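Local coordinates for 2-C-methyl-D-erythritol 4-phosphate cytidylyltransferase (Anaerococcus prevotii, PDB 4KT7), which probably catalyses the transfer of a cytidylyl group from CTP to 2-C-methyl-D-erythritol 4-phosphate, releasing diphosphate, in the DXP pathway of isoprenoid biosynthesis, at residues G7-A12 against I53-L58; V47-E52 against A116-F121; T136-K141 against N164-Q169; D142-I147 against F155-D160. All coordinates share one frame; numbering follows the deposited sequence.

Contact 1 (G7-A12 against I53-L58); sequences GKFISA and IDEIIL
Phe9 lays one face of its ring on the side chain of Asp54: Asp54 CB stands 3.6 Å from the ring centroid of Phe9 and 10° off the ring normal, a CH-pi contact almost over the centre. The Asp54 carboxylate is tilted against the ring plane and passes beyond it to the backbone, where Asp54 OD2 accepts from Ile10 N at 2.7 Å through its anti lone pair, in a nearly straight bond (170°). Glu55 approaches the same ring differently, with its CD at the ring edge near CE1 and its carboxylate close to perpendicular. Its CG sits between the backbone N and the carbonyl carbon (chi1 77°), and the extended chain beyond runs beside Ser11, so that Ser11 OG donates to Glu55 OE2 at 2.5 Å, from the anti side and somewhat out of the carboxylate plane. On the other face of the sheet Ala12 CB packs on Ile53 CG2 at 3.8 Å. The backbones pair in parallel: Ile57 N reaches Ala12 O at 2.7 Å and Ala12 N reaches Glu55 O at 2.9 Å, while Ile10 O takes a good bond from Asp54 N and a weak one from Glu55 N. Around the pair, Glu55 OE1 forms a salt bridge with Arg80, OE2 also accepts from Asp100 N, and Asp54 OD2 has a second donor in Ser1 N. Both acids thus have several donors around their carboxylates, which would probably favour their ionised forms and fix their rotation where strands 10-16 and 55-60 begin to pair.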
loop_
_atom_site.group_PDB
_atom_site.type_symbol
_atom_site.label_atom_id
_atom_site.label_comp_id
_atom_site.label_asym_id
_atom_site.label_seq_id
_atom_site.Cartn_x
_atom_site.Cartn_y
_atom_site.Cartn_z
ATOM N N GLY A 7 -8.141 2.436 -35.765
ATOM C CA GLY A 7 -9.120 3.509 -35.736
ATOM C C GLY A 7 -10.362 3.103 -34.977
ATOM O O GLY A 7 -11.438 3.665 -35.190
ATOM N N LYS A 8 -10.214 2.127 -34.081
ATOM C CA LYS A 8 -11.335 1.657 -33.268
ATOM C C LYS A 8 -11.830 2.743 -32.331
ATOM O O LYS A 8 -11.030 3.460 -31.726
ATOM C CB LYS A 8 -10.939 0.427 -32.446
ATOM C CG LYS A 8 -10.693 -0.843 -33.254
ATOM C CD LYS A 8 -9.966 -1.861 -32.380
ATOM C CE LYS A 8 -10.013 -3.253 -32.972
ATOM N NZ LYS A 8 -9.305 -4.205 -32.080
ATOM N N PHE A 9 -13.151 2.836 -32.205
ATOM C CA PHE A 9 -13.827 3.772 -31.312
ATOM C C PHE A 9 -13.526 3.393 -29.860
ATOM O O PHE A 9 -13.736 2.239 -29.465
ATOM C CB PHE A 9 -15.327 3.654 -31.586
ATOM C CG PHE A 9 -16.174 4.711 -30.940
ATOM C CD1 PHE A 9 -16.436 4.682 -29.586
ATOM C CD2 PHE A 9 -16.782 5.692 -31.714
ATOM C CE1 PHE A 9 -17.245 5.639 -29.005
ATOM C CE2 PHE A 9 -17.604 6.651 -31.130
ATOM C CZ PHE A 9 -17.831 6.619 -29.779
ATOM N N ILE A 10 -13.053 4.361 -29.070
ATOM C CA ILE A 10 -12.691 4.118 -27.667
ATOM C C ILE A 10 -13.675 4.820 -26.726
ATOM O O ILE A 10 -13.961 6.014 -26.890
ATOM C CB ILE A 10 -11.242 4.615 -27.351
ATOM C CG1 ILE A 10 -10.225 3.953 -28.293
ATOM C CG2 ILE A 10 -10.886 4.356 -25.877
ATOM C CD1 ILE A 10 -8.786 4.467 -28.144
ATOM N N SER A 11 -14.214 4.078 -25.757
ATOM C CA SER A 11 -15.093 4.674 -24.741
ATOM C C SER A 11 -14.396 4.674 -23.389
ATOM O O SER A 11 -13.593 3.782 -23.108
ATOM C CB SER A 11 -16.385 3.872 -24.592
ATOM O OG SER A 11 -17.053 3.749 -25.831
ATOM N N ALA A 12 -14.693 5.673 -22.553
ATOM C CA ALA A 12 -14.210 5.660 -21.171
ATOM C C ALA A 12 -15.398 5.698 -20.232
ATOM O O ALA A 12 -16.362 6.442 -20.466
ATOM C CB ALA A 12 -13.269 6.825 -20.895
ATOM N N ILE A 53 -9.763 9.188 -26.666
ATOM C CA ILE A 53 -11.024 8.682 -26.129
ATOM C C ILE A 53 -12.176 9.351 -26.891
ATOM O O ILE A 53 -12.225 10.580 -26.974
ATOM C CB ILE A 53 -11.120 8.987 -24.625
ATOM C CG1 ILE A 53 -10.073 8.152 -23.862
ATOM C CG2 ILE A 53 -12.523 8.727 -24.104
ATOM C CD1 ILE A 53 -9.850 8.601 -22.413
ATOM N N ASP A 54 -13.093 8.559 -27.451
ATOM C CA ASP A 54 -14.152 9.122 -28.303
ATOM C C ASP A 54 -15.405 9.541 -27.542
ATOM O O ASP A 54 -16.165 10.378 -28.016
ATOM C CB ASP A 54 -14.533 8.153 -29.425
ATOM C CG ASP A 54 -13.377 7.866 -30.359
ATOM O OD1 ASP A 54 -12.996 8.788 -31.097
ATOM O OD2 ASP A 54 -12.849 6.722 -30.347
ATOM N N GLU A 55 -15.624 8.947 -26.376
ATOM C CA GLU A 55 -16.768 9.312 -25.540
ATOM C C GLU A 55 -16.477 8.995 -24.094
ATOM O O GLU A 55 -15.688 8.095 -23.798
ATOM C CB GLU A 55 -18.013 8.521 -25.935
ATOM C CG GLU A 55 -18.013 7.096 -25.427
ATOM C CD GLU A 55 -19.257 6.303 -25.829
ATOM O OE1 GLU A 55 -20.262 6.906 -26.285
ATOM O OE2 GLU A 55 -19.219 5.064 -25.688
ATOM N N ILE A 56 -17.145 9.711 -23.193
ATOM C CA ILE A 56 -16.946 9.518 -21.757
ATOM C C ILE A 56 -18.290 9.304 -21.065
ATOM O O ILE A 56 -19.199 10.143 -21.176
ATOM C CB ILE A 56 -16.266 10.760 -21.127
ATOM C CG1 ILE A 56 -14.892 11.020 -21.763
ATOM C CG2 ILE A 56 -16.141 10.609 -19.598
ATOM C CD1 ILE A 56 -14.203 12.273 -21.192
ATOM N N ILE A 57 -18.405 8.191 -20.346
ATOM C CA ILE A 57 -19.616 7.847 -19.600
ATOM C C ILE A 57 -19.318 7.944 -18.110
ATOM O O ILE A 57 -18.438 7.235 -17.602
ATOM C CB ILE A 57 -20.074 6.392 -19.869
ATOM C CG1 ILE A 57 -20.206 6.118 -21.367
ATOM C CG2 ILE A 57 -21.396 6.107 -19.167
ATOM C CD1 ILE A 57 -21.049 7.068 -22.062
ATOM N N LEU A 58 -20.015 8.850 -17.429
ATOM C CA LEU A 58 -19.937 8.962 -15.977
ATOM C C LEU A 58 -20.997 8.074 -15.379
ATOM O O LEU A 58 -22.149 8.077 -15.809
ATOM C CB LEU A 58 -20.203 10.393 -15.517
ATOM C CG LEU A 58 -19.088 11.397 -15.756
ATOM C CD1 LEU A 58 -19.641 12.815 -15.673
ATOM C CD2 LEU A 58 -18.028 11.192 -14.699
#

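Contact 2 (V47-E52 against A116-F121); sequences VSRVKE and ASEELF
Glu118 OE1 is gripped by two nitrogens of one arginine: Arg49 NE and Arg49 NH1 each donate to it at 3.0 Å. This is a side-on salt bridge with both donors on a single oxygen, and the angles at hydrogen, both near 140°, show that neither bond is straight. The guanidinium and carboxylate planes are turned 51° apart, and the oxygen lies slightly out of the guanidinium plane at its edge. A bend at chi3 turns the NE/NH1 edge of the Arg49 guanidinium to the acid, whereas Glu118 stretches out to meet it. A water at the guanidinium edge accepts from Glu118 N at 3.0 Å and, more weakly, from Arg49 NH1, linking the arginine to the first turn of helix 118-127. Beside the salt bridge the contact is apolar. Val50 CG2 lies 3.6 Å from Glu118 CG, the two side chains running alongside one another in opposing senses, and Val47 CG2 touches Phe121 CZ at 3.9 Å. Ser117 is the N-cap residue of helix 118-127, its OG accepting from Leu120 N. The contact therefore joins the C-terminal end of helix 39-48 and the loop after it to the start of helix 118-127, with Phe121 packing on Leu107 and, edge-to-face, His109 of strand 105-110.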
loop_
_atom_site.group_PDB
_atom_site.type_symbol
_atom_site.label_atom_id
_atom_site.label_comp_id
_atom_site.label_asym_id
_atom_site.label_seq_id
_atom_site.Cartn_x
_atom_site.Cartn_y
_atom_site.Cartn_z
ATOM N N VAL A 47 -9.315 13.516 -18.091
ATOM C CA VAL A 47 -9.818 12.573 -19.094
ATOM C C VAL A 47 -10.331 13.285 -20.346
ATOM O O VAL A 47 -10.150 12.800 -21.461
ATOM C CB VAL A 47 -10.936 11.663 -18.545
ATOM C CG1 VAL A 47 -11.400 10.704 -19.622
ATOM C CG2 VAL A 47 -10.443 10.872 -17.357
ATOM N N SER A 48 -10.956 14.443 -20.176
ATOM C CA SER A 48 -11.518 15.131 -21.334
ATOM C C SER A 48 -10.427 15.708 -22.239
ATOM O O SER A 48 -10.700 16.059 -23.387
ATOM C CB SER A 48 -12.530 16.202 -20.914
ATOM O OG SER A 48 -11.884 17.245 -20.218
ATOM N N ARG A 49 -9.193 15.792 -21.729
ATOM C CA ARG A 49 -8.037 16.223 -22.537
ATOM C C ARG A 49 -7.449 15.099 -23.404
ATOM O O ARG A 49 -6.597 15.357 -24.250
ATOM C CB ARG A 49 -6.911 16.809 -21.659
ATOM C CG ARG A 49 -7.264 18.083 -20.891
ATOM C CD ARG A 49 -6.002 18.854 -20.469
ATOM N NE ARG A 49 -4.923 17.956 -20.054
ATOM C CZ ARG A 49 -4.659 17.623 -18.792
ATOM N NH1 ARG A 49 -3.657 16.793 -18.522
ATOM N NH2 ARG A 49 -5.390 18.121 -17.801
ATOM N N VAL A 50 -7.888 13.861 -23.185
ATOM C CA VAL A 50 -7.405 12.725 -23.980
ATOM C C VAL A 50 -8.261 12.513 -25.227
ATOM O O VAL A 50 -9.338 11.915 -25.161
ATOM C CB VAL A 50 -7.376 11.426 -23.157
ATOM C CG1 VAL A 50 -6.877 10.265 -24.005
ATOM C CG2 VAL A 50 -6.485 11.608 -21.940
ATOM N N LYS A 51 -7.767 13.003 -26.362
ATOM C CA LYS A 51 -8.539 13.043 -27.596
ATOM C C LYS A 51 -8.678 11.676 -28.251
ATOM O O LYS A 51 -9.531 11.486 -29.118
ATOM C CB LYS A 51 -7.917 14.041 -28.579
ATOM C CG LYS A 51 -7.663 15.434 -27.997
ATOM C CD LYS A 51 -8.943 16.244 -27.856
ATOM C CE LYS A 51 -9.439 16.253 -26.419
ATOM N NZ LYS A 51 -10.525 17.257 -26.208
ATOM N N GLU A 52 -7.849 10.724 -27.831
ATOM C CA GLU A 52 -7.969 9.340 -28.296
ATOM C C GLU A 52 -9.275 8.717 -27.806
ATOM O O GLU A 52 -9.840 7.825 -28.446
ATOM C CB GLU A 52 -6.768 8.509 -27.824
ATOM C CG GLU A 52 -5.473 8.746 -28.625
ATOM C CD GLU A 52 -4.791 10.074 -28.313
ATOM O OE1 GLU A 52 -5.102 10.705 -27.273
ATOM O OE2 GLU A 52 -3.930 10.497 -29.115
ATOM N N ALA A 116 -4.181 10.722 -11.741
ATOM C CA ALA A 116 -3.653 9.967 -12.890
ATOM C C ALA A 116 -3.334 10.946 -14.019
ATOM O O ALA A 116 -4.172 11.759 -14.393
ATOM C CB ALA A 116 -4.651 8.887 -13.354
ATOM N N SER A 117 -2.104 10.916 -14.523
ATOM C CA SER A 117 -1.700 11.884 -15.536
ATOM C C SER A 117 -2.326 11.479 -16.847
ATOM O O SER A 117 -2.752 10.338 -17.013
ATOM C CB SER A 117 -0.181 11.886 -15.709
ATOM O OG SER A 117 0.236 10.610 -16.198
ATOM N N GLU A 118 -2.382 12.421 -17.775
ATOM C CA GLU A 118 -2.830 12.135 -19.134
ATOM C C GLU A 118 -1.962 11.050 -19.790
ATOM O O GLU A 118 -2.465 10.181 -20.506
ATOM C CB GLU A 118 -2.783 13.432 -19.933
ATOM C CG GLU A 118 -3.367 13.368 -21.319
ATOM C CD GLU A 118 -3.218 14.693 -22.040
ATOM O OE1 GLU A 118 -3.378 15.744 -21.369
ATOM O OE2 GLU A 118 -2.931 14.687 -23.261
ATOM N N GLU A 119 -0.659 11.086 -19.520
ATOM C CA GLU A 119 0.269 10.087 -20.049
ATOM C C GLU A 119 -0.067 8.665 -19.605
ATOM O O GLU A 119 0.137 7.705 -20.352
ATOM C CB GLU A 119 1.698 10.426 -19.631
ATOM C CG GLU A 119 2.753 9.591 -20.309
ATOM C CD GLU A 119 4.037 9.497 -19.499
ATOM O OE1 GLU A 119 3.968 9.511 -18.246
ATOM O OE2 GLU A 119 5.121 9.399 -20.119
ATOM N N LEU A 120 -0.587 8.513 -18.391
ATOM C CA LEU A 120 -0.946 7.194 -17.905
ATOM C C LEU A 120 -2.133 6.640 -18.677
ATOM O O LEU A 120 -2.194 5.436 -18.974
ATOM C CB LEU A 120 -1.272 7.248 -16.411
ATOM C CG LEU A 120 -1.603 5.920 -15.749
ATOM C CD1 LEU A 120 -0.429 4.969 -15.896
ATOM C CD2 LEU A 120 -1.969 6.113 -14.267
ATOM N N PHE A 121 -3.096 7.507 -18.986
ATOM C CA PHE A 121 -4.227 7.087 -19.818
ATOM C C PHE A 121 -3.795 6.702 -21.227
ATOM O O PHE A 121 -4.282 5.716 -21.777
ATOM C CB PHE A 121 -5.281 8.191 -19.895
ATOM C CG PHE A 121 -6.027 8.397 -18.600
ATOM C CD1 PHE A 121 -7.086 7.572 -18.259
ATOM C CD2 PHE A 121 -5.664 9.418 -17.728
ATOM C CE1 PHE A 121 -7.788 7.765 -17.057
ATOM C CE2 PHE A 121 -6.351 9.610 -16.538
ATOM C CZ PHE A 121 -7.413 8.779 -16.206
HETATM O O HOH W 1 -1.687 15.089 -16.537
#

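Contact 3 (T136-K141 against N164-Q169); sequences TATKSK and NIQTPQ
The side-chain amide of Asn164 has its oxygen against Ser140, with Asn164 OD1 3.4 Å from Ser140 CB, and two waters serve its ends: one donates to Asn164 OD1 at 2.6 Å and also pairs with Thr138 OG1, the other accepts from ND2. The amide of Gln166 brings NE2 beside the methyl CG2 of Thr138, the side chains crossing at about a right angle, and gives a hydrogen to a third water that also bonds Thr138 OG1 and Asn164 O. Gln166 NE2 donates further to Glu212 O, and OE1 accepts from Asn215. Thr136 works against the next strand: with OG1 between its backbone N and carbonyl carbon (chi1 44°), the hydroxyl donates to Pro168 O at 2.5 Å, in the carbonyl plane and on a lone pair. Gln166 N donates to Thr136 O at 3.0 Å. Thr138 and Asn164 form a hydrogen-bonded antiparallel pair, with Thr138 N to Asn164 O at 2.9 Å and Asn164 N to Thr138 O at 2.8 Å. The strand bends sharply at Thr167, followed by a cis peptide before Pro168, so strand 133-139 pairs with both 162-166 and 168-172. Such a mixed sheet, with one strand paired to both halves of a bent chain, fits the GT-A-like nucleotidyltransferase fold of the IspD family, here continued through Asn164 into a strand of the second subunit.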
loop_
_atom_site.group_PDB
_atom_site.type_symbol
_atom_site.label_atom_id
_atom_site.label_comp_id
_atom_site.label_asym_id
_atom_site.label_seq_id
_atom_site.Cartn_x
_atom_site.Cartn_y
_atom_site.Cartn_z
ATOM N N THR A 136 -3.310 -0.918 -14.749
ATOM C CA THR A 136 -2.189 -0.111 -14.256
ATOM C C THR A 136 -1.874 -0.607 -12.839
ATOM O O THR A 136 -2.791 -0.927 -12.093
ATOM C CB THR A 136 -2.545 1.385 -14.216
ATOM O OG1 THR A 136 -3.862 1.523 -13.674
ATOM C CG2 THR A 136 -2.533 1.967 -15.602
ATOM N N ALA A 137 -0.597 -0.666 -12.464
ATOM C CA ALA A 137 -0.217 -1.196 -11.152
ATOM C C ALA A 137 1.161 -0.670 -10.792
ATOM O O ALA A 137 1.896 -0.222 -11.678
ATOM C CB ALA A 137 -0.226 -2.750 -11.174
ATOM N N THR A 138 1.504 -0.703 -9.497
ATOM C CA THR A 138 2.812 -0.213 -9.045
ATOM C C THR A 138 3.463 -1.231 -8.126
ATOM O O THR A 138 2.775 -1.865 -7.310
ATOM C CB THR A 138 2.729 1.116 -8.277
ATOM O OG1 THR A 138 1.775 1.002 -7.207
ATOM C CG2 THR A 138 2.371 2.290 -9.219
ATOM N N LYS A 139 4.780 -1.391 -8.258
ATOM C CA LYS A 139 5.485 -2.340 -7.418
ATOM C C LYS A 139 5.259 -1.942 -5.969
ATOM O O LYS A 139 5.343 -0.757 -5.623
ATOM C CB LYS A 139 6.979 -2.371 -7.716
ATOM C CG LYS A 139 7.704 -3.444 -6.907
ATOM C CD LYS A 139 9.199 -3.456 -7.219
ATOM C CE LYS A 139 9.467 -4.184 -8.533
ATOM N NZ LYS A 139 10.829 -3.854 -9.040
ATOM N N SER A 140 4.926 -2.913 -5.128
ATOM C CA SER A 140 4.608 -2.580 -3.748
ATOM C C SER A 140 5.869 -2.135 -3.044
ATOM O O SER A 140 6.897 -2.837 -3.063
ATOM C CB SER A 140 3.989 -3.775 -3.013
ATOM O OG SER A 140 3.837 -3.460 -1.637
ATOM N N LYS A 141 5.794 -0.949 -2.457
ATOM C CA LYS A 141 6.861 -0.444 -1.621
ATOM C C LYS A 141 6.842 -1.067 -0.228
ATOM O O LYS A 141 7.874 -1.148 0.413
ATOM C CB LYS A 141 6.775 1.080 -1.512
ATOM C CG LYS A 141 7.342 1.813 -2.706
ATOM C CD LYS A 141 7.346 3.337 -2.449
ATOM C CE LYS A 141 7.894 4.100 -3.653
ATOM N NZ LYS A 141 7.848 5.589 -3.503
ATOM N N ASN A 164 0.596 -3.410 -6.519
ATOM C CA ASN A 164 -0.701 -2.929 -6.076
ATOM C C ASN A 164 -1.404 -2.328 -7.273
ATOM O O ASN A 164 -0.834 -1.459 -7.927
ATOM C CB ASN A 164 -0.516 -1.828 -5.027
ATOM C CG ASN A 164 0.232 -2.314 -3.796
ATOM O OD1 ASN A 164 1.298 -1.791 -3.440
ATOM N ND2 ASN A 164 -0.330 -3.303 -3.130
ATOM N N ILE A 165 -2.633 -2.745 -7.562
ATOM C CA ILE A 165 -3.323 -2.205 -8.727
ATOM C C ILE A 165 -3.914 -0.834 -8.482
ATOM O O ILE A 165 -4.204 -0.447 -7.351
ATOM C CB ILE A 165 -4.441 -3.141 -9.243
ATOM C CG1 ILE A 165 -5.621 -3.154 -8.272
ATOM C CG2 ILE A 165 -3.882 -4.546 -9.459
ATOM C CD1 ILE A 165 -6.795 -3.972 -8.753
ATOM N N GLN A 166 -4.100 -0.085 -9.561
ATOM C CA GLN A 166 -4.831 1.160 -9.470
ATOM C C GLN A 166 -5.769 1.216 -10.676
ATOM O O GLN A 166 -6.176 0.178 -11.201
ATOM C CB GLN A 166 -3.861 2.360 -9.394
ATOM C CG GLN A 166 -2.652 2.329 -10.374
ATOM C CD GLN A 166 -1.693 3.502 -10.178
ATOM O OE1 GLN A 166 -1.421 4.271 -11.115
ATOM N NE2 GLN A 166 -1.167 3.642 -8.959
ATOM N N THR A 167 -6.145 2.409 -11.107
ATOM C CA THR A 167 -6.858 2.537 -12.376
ATOM C C THR A 167 -6.206 3.710 -13.087
ATOM O O THR A 167 -5.619 4.564 -12.427
ATOM C CB THR A 167 -8.373 2.752 -12.183
ATOM O OG1 THR A 167 -8.626 4.110 -11.814
ATOM C CG2 THR A 167 -8.944 1.801 -11.128
ATOM N N PRO A 168 -6.320 3.793 -14.421
ATOM C CA PRO A 168 -7.213 3.062 -15.336
ATOM C C PRO A 168 -6.865 1.601 -15.616
ATOM O O PRO A 168 -5.773 1.100 -15.299
ATOM C CB PRO A 168 -7.100 3.858 -16.637
ATOM C CG PRO A 168 -5.705 4.384 -16.604
ATOM C CD PRO A 168 -5.483 4.771 -15.145
ATOM N N GLN A 169 -7.857 0.922 -16.183
ATOM C CA GLN A 169 -7.725 -0.405 -16.744
ATOM C C GLN A 169 -8.420 -0.276 -18.097
ATOM O O GLN A 169 -9.212 0.640 -18.275
ATOM C CB GLN A 169 -8.482 -1.412 -15.869
ATOM C CG GLN A 169 -7.959 -1.551 -14.449
ATOM C CD GLN A 169 -8.580 -2.741 -13.728
ATOM O OE1 GLN A 169 -9.687 -3.175 -14.055
ATOM N NE2 GLN A 169 -7.859 -3.287 -12.766
HETATM O O HOH W 2 2.283 0.363 -4.520
HETATM O O HOH W 3 -0.768 1.211 -7.474
HETATM O O HOH W 4 0.603 -4.028 -0.433
#

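Contact 4 (D142-I147 against F155-D160); sequences DTVKII and FTPNRD
Ile146 and Phe155 run alongside each other in the same direction, with Ile146 CB 3.7 Å from Phe155 CE1 and the isoleucine CG1 reaching on to CZ. Pro157 CG also packs on Ile146 CG1, at 3.8 Å. The backbone holds this apolar group in register as a hydrogen-bonded antiparallel pair: Ile146 N donates to Phe155 O at 3.0 Å and Phe155 N to Ile146 O at 3.3 Å. Next comes Lys145, whose chain bends at chi2 (-96°) to bring NZ within 3.0 Å of Thr156 OG1; NZ also forms a salt bridge with Asp192 of the second subunit, and the threonine hydroxyl is hydrogen-bonded to Glu198 of that subunit. At the far end Arg159 NE donates to Thr143 OG1 at 2.8 Å, with the hydroxyl tilted 28° from the guanidinium plane. A water donates to both Val144 O and Pro157 O, bridging the two backbones where they part. An Asx turn, Asn158 OD1 accepting from Asp160 N, shapes the chain around Arg159. The whole forms a hairpin arm of strands 144-147 and 153-155 inserted between strands 133-139 and 162-166; Val144 to Ile146 pair antiparallel with a strand of the second subunit.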
loop_
_atom_site.group_PDB
_atom_site.type_symbol
_atom_site.label_atom_id
_atom_site.label_comp_id
_atom_site.label_asym_id
_atom_site.label_seq_id
_atom_site.Cartn_x
_atom_site.Cartn_y
_atom_site.Cartn_z
ATOM N N ASP A 142 5.674 -1.487 0.251
ATOM C CA ASP A 142 5.596 -2.205 1.526
ATOM C C ASP A 142 5.790 -3.696 1.282
ATOM O O ASP A 142 5.297 -4.229 0.299
ATOM C CB ASP A 142 4.235 -1.993 2.186
ATOM C CG ASP A 142 4.065 -0.599 2.731
ATOM O OD1 ASP A 142 4.775 -0.255 3.700
ATOM O OD2 ASP A 142 3.215 0.147 2.195
ATOM N N THR A 143 6.493 -4.380 2.175
ATOM C CA THR A 143 6.744 -5.804 1.951
ATOM C C THR A 143 5.523 -6.645 2.269
ATOM O O THR A 143 4.993 -6.594 3.384
ATOM C CB THR A 143 7.917 -6.311 2.797
ATOM O OG1 THR A 143 9.113 -5.643 2.389
ATOM C CG2 THR A 143 8.091 -7.826 2.633
ATOM N N VAL A 144 5.099 -7.443 1.290
ATOM C CA VAL A 144 3.931 -8.307 1.412
ATOM C C VAL A 144 4.269 -9.717 1.913
ATOM O O VAL A 144 5.294 -10.285 1.528
ATOM C CB VAL A 144 3.230 -8.439 0.045
ATOM C CG1 VAL A 144 2.195 -9.552 0.074
ATOM C CG2 VAL A 144 2.580 -7.115 -0.321
ATOM N N LYS A 145 3.417 -10.268 2.787
ATOM C CA LYS A 145 3.507 -11.683 3.159
ATOM C C LYS A 145 2.177 -12.328 2.846
ATOM O O LYS A 145 1.134 -11.692 2.998
ATOM C CB LYS A 145 3.770 -11.865 4.660
ATOM C CG LYS A 145 4.995 -11.135 5.198
ATOM C CD LYS A 145 6.235 -12.001 5.264
ATOM C CE LYS A 145 7.364 -11.235 5.960
ATOM N NZ LYS A 145 8.634 -12.030 5.967
ATOM N N ILE A 146 2.212 -13.592 2.435
ATOM C CA ILE A 146 1.010 -14.411 2.406
ATOM C C ILE A 146 0.927 -15.166 3.727
ATOM O O ILE A 146 1.884 -15.835 4.124
ATOM C CB ILE A 146 1.068 -15.439 1.263
ATOM C CG1 ILE A 146 1.231 -14.724 -0.077
ATOM C CG2 ILE A 146 -0.198 -16.297 1.258
ATOM C CD1 ILE A 146 0.179 -13.674 -0.302
ATOM N N ILE A 147 -0.204 -15.061 4.425
ATOM C CA ILE A 147 -0.324 -15.684 5.740
ATOM C C ILE A 147 -1.451 -16.726 5.716
ATOM O O ILE A 147 -2.233 -16.756 4.769
ATOM C CB ILE A 147 -0.607 -14.631 6.812
ATOM C CG1 ILE A 147 -2.054 -14.175 6.696
ATOM C CG2 ILE A 147 0.334 -13.411 6.645
ATOM C CD1 ILE A 147 -2.627 -13.688 7.984
ATOM N N PHE A 155 4.451 -17.709 3.295
ATOM C CA PHE A 155 5.717 -17.401 2.631
ATOM C C PHE A 155 5.772 -15.925 2.241
ATOM O O PHE A 155 4.757 -15.214 2.281
ATOM C CB PHE A 155 5.902 -18.289 1.385
ATOM C CG PHE A 155 4.956 -17.952 0.259
ATOM C CD1 PHE A 155 3.635 -18.333 0.319
ATOM C CD2 PHE A 155 5.387 -17.229 -0.838
ATOM C CE1 PHE A 155 2.761 -18.019 -0.706
ATOM C CE2 PHE A 155 4.517 -16.915 -1.874
ATOM C CZ PHE A 155 3.203 -17.301 -1.800
ATOM N N THR A 156 6.967 -15.464 1.886
ATOM C CA THR A 156 7.158 -14.105 1.422
ATOM C C THR A 156 7.311 -14.157 -0.082
ATOM O O THR A 156 8.267 -14.751 -0.583
ATOM C CB THR A 156 8.438 -13.485 2.000
ATOM O OG1 THR A 156 8.463 -13.665 3.422
ATOM C CG2 THR A 156 8.506 -11.994 1.679
ATOM N N PRO A 157 6.369 -13.545 -0.815
ATOM C CA PRO A 157 6.478 -13.595 -2.274
ATOM C C PRO A 157 7.698 -12.827 -2.710
ATOM O O PRO A 157 8.144 -11.922 -1.993
ATOM C CB PRO A 157 5.221 -12.858 -2.756
ATOM C CG PRO A 157 4.264 -12.933 -1.608
ATOM C CD PRO A 157 5.118 -12.910 -0.370
ATOM N N ASN A 158 8.246 -13.204 -3.858
ATOM C CA ASN A 158 9.347 -12.475 -4.461
ATOM C C ASN A 158 8.899 -11.033 -4.647
ATOM O O ASN A 158 7.950 -10.774 -5.375
ATOM C CB ASN A 158 9.674 -13.100 -5.822
ATOM C CG ASN A 158 10.897 -12.493 -6.457
ATOM O OD1 ASN A 158 11.292 -11.366 -6.123
ATOM N ND2 ASN A 158 11.522 -13.239 -7.372
ATOM N N ARG A 159 9.580 -10.104 -3.985
ATOM C CA ARG A 159 9.188 -8.685 -3.941
ATOM C C ARG A 159 9.148 -7.955 -5.266
ATOM O O ARG A 159 8.399 -6.980 -5.413
ATOM C CB ARG A 159 10.134 -7.912 -3.032
ATOM C CG ARG A 159 9.509 -7.487 -1.735
ATOM C CD ARG A 159 10.426 -6.542 -0.995
ATOM N NE ARG A 159 9.697 -5.454 -0.348
ATOM C CZ ARG A 159 9.810 -4.175 -0.694
ATOM N NH1 ARG A 159 10.624 -3.818 -1.681
ATOM N NH2 ARG A 159 9.113 -3.251 -0.047
ATOM N N ASP A 160 9.979 -8.381 -6.208
ATOM C CA ASP A 160 10.027 -7.744 -7.525
ATOM C C ASP A 160 8.767 -7.973 -8.351
ATOM O O ASP A 160 8.559 -7.320 -9.381
ATOM C CB ASP A 160 11.216 -8.273 -8.308
ATOM C CG ASP A 160 12.523 -7.782 -7.765
ATOM O OD1 ASP A 160 12.592 -6.576 -7.431
ATOM O OD2 ASP A 160 13.466 -8.598 -7.675
HETATM O O HOH W 5 7.171 -9.787 -0.603
#

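In the fold
Contacts 1, 2 and 3 are largely buried; contact 4 is partly exposed, its centre about 25 Å from that of the chain, the farthest of the four. Contacts 1 and 3 reach the same mixed sheet from opposite sides of the chain's centre, one by parallel and the other by antiparallel pairing. Contact 2 touches both: Val47 packs on Ile53 and Ile56, and Leu120 and Phe121 on Thr136 and Pro168. Contact 4 is nested within the loop that contact 3 closes, and both meet the second subunit. Across contact 1 carboxylates serve backbone and hydroxyl donors, across contact 2 an arginine; three waters bridge contact 3, one each contacts 2 and 4, and Lys145 and Thr156 bind acids of the second subunit.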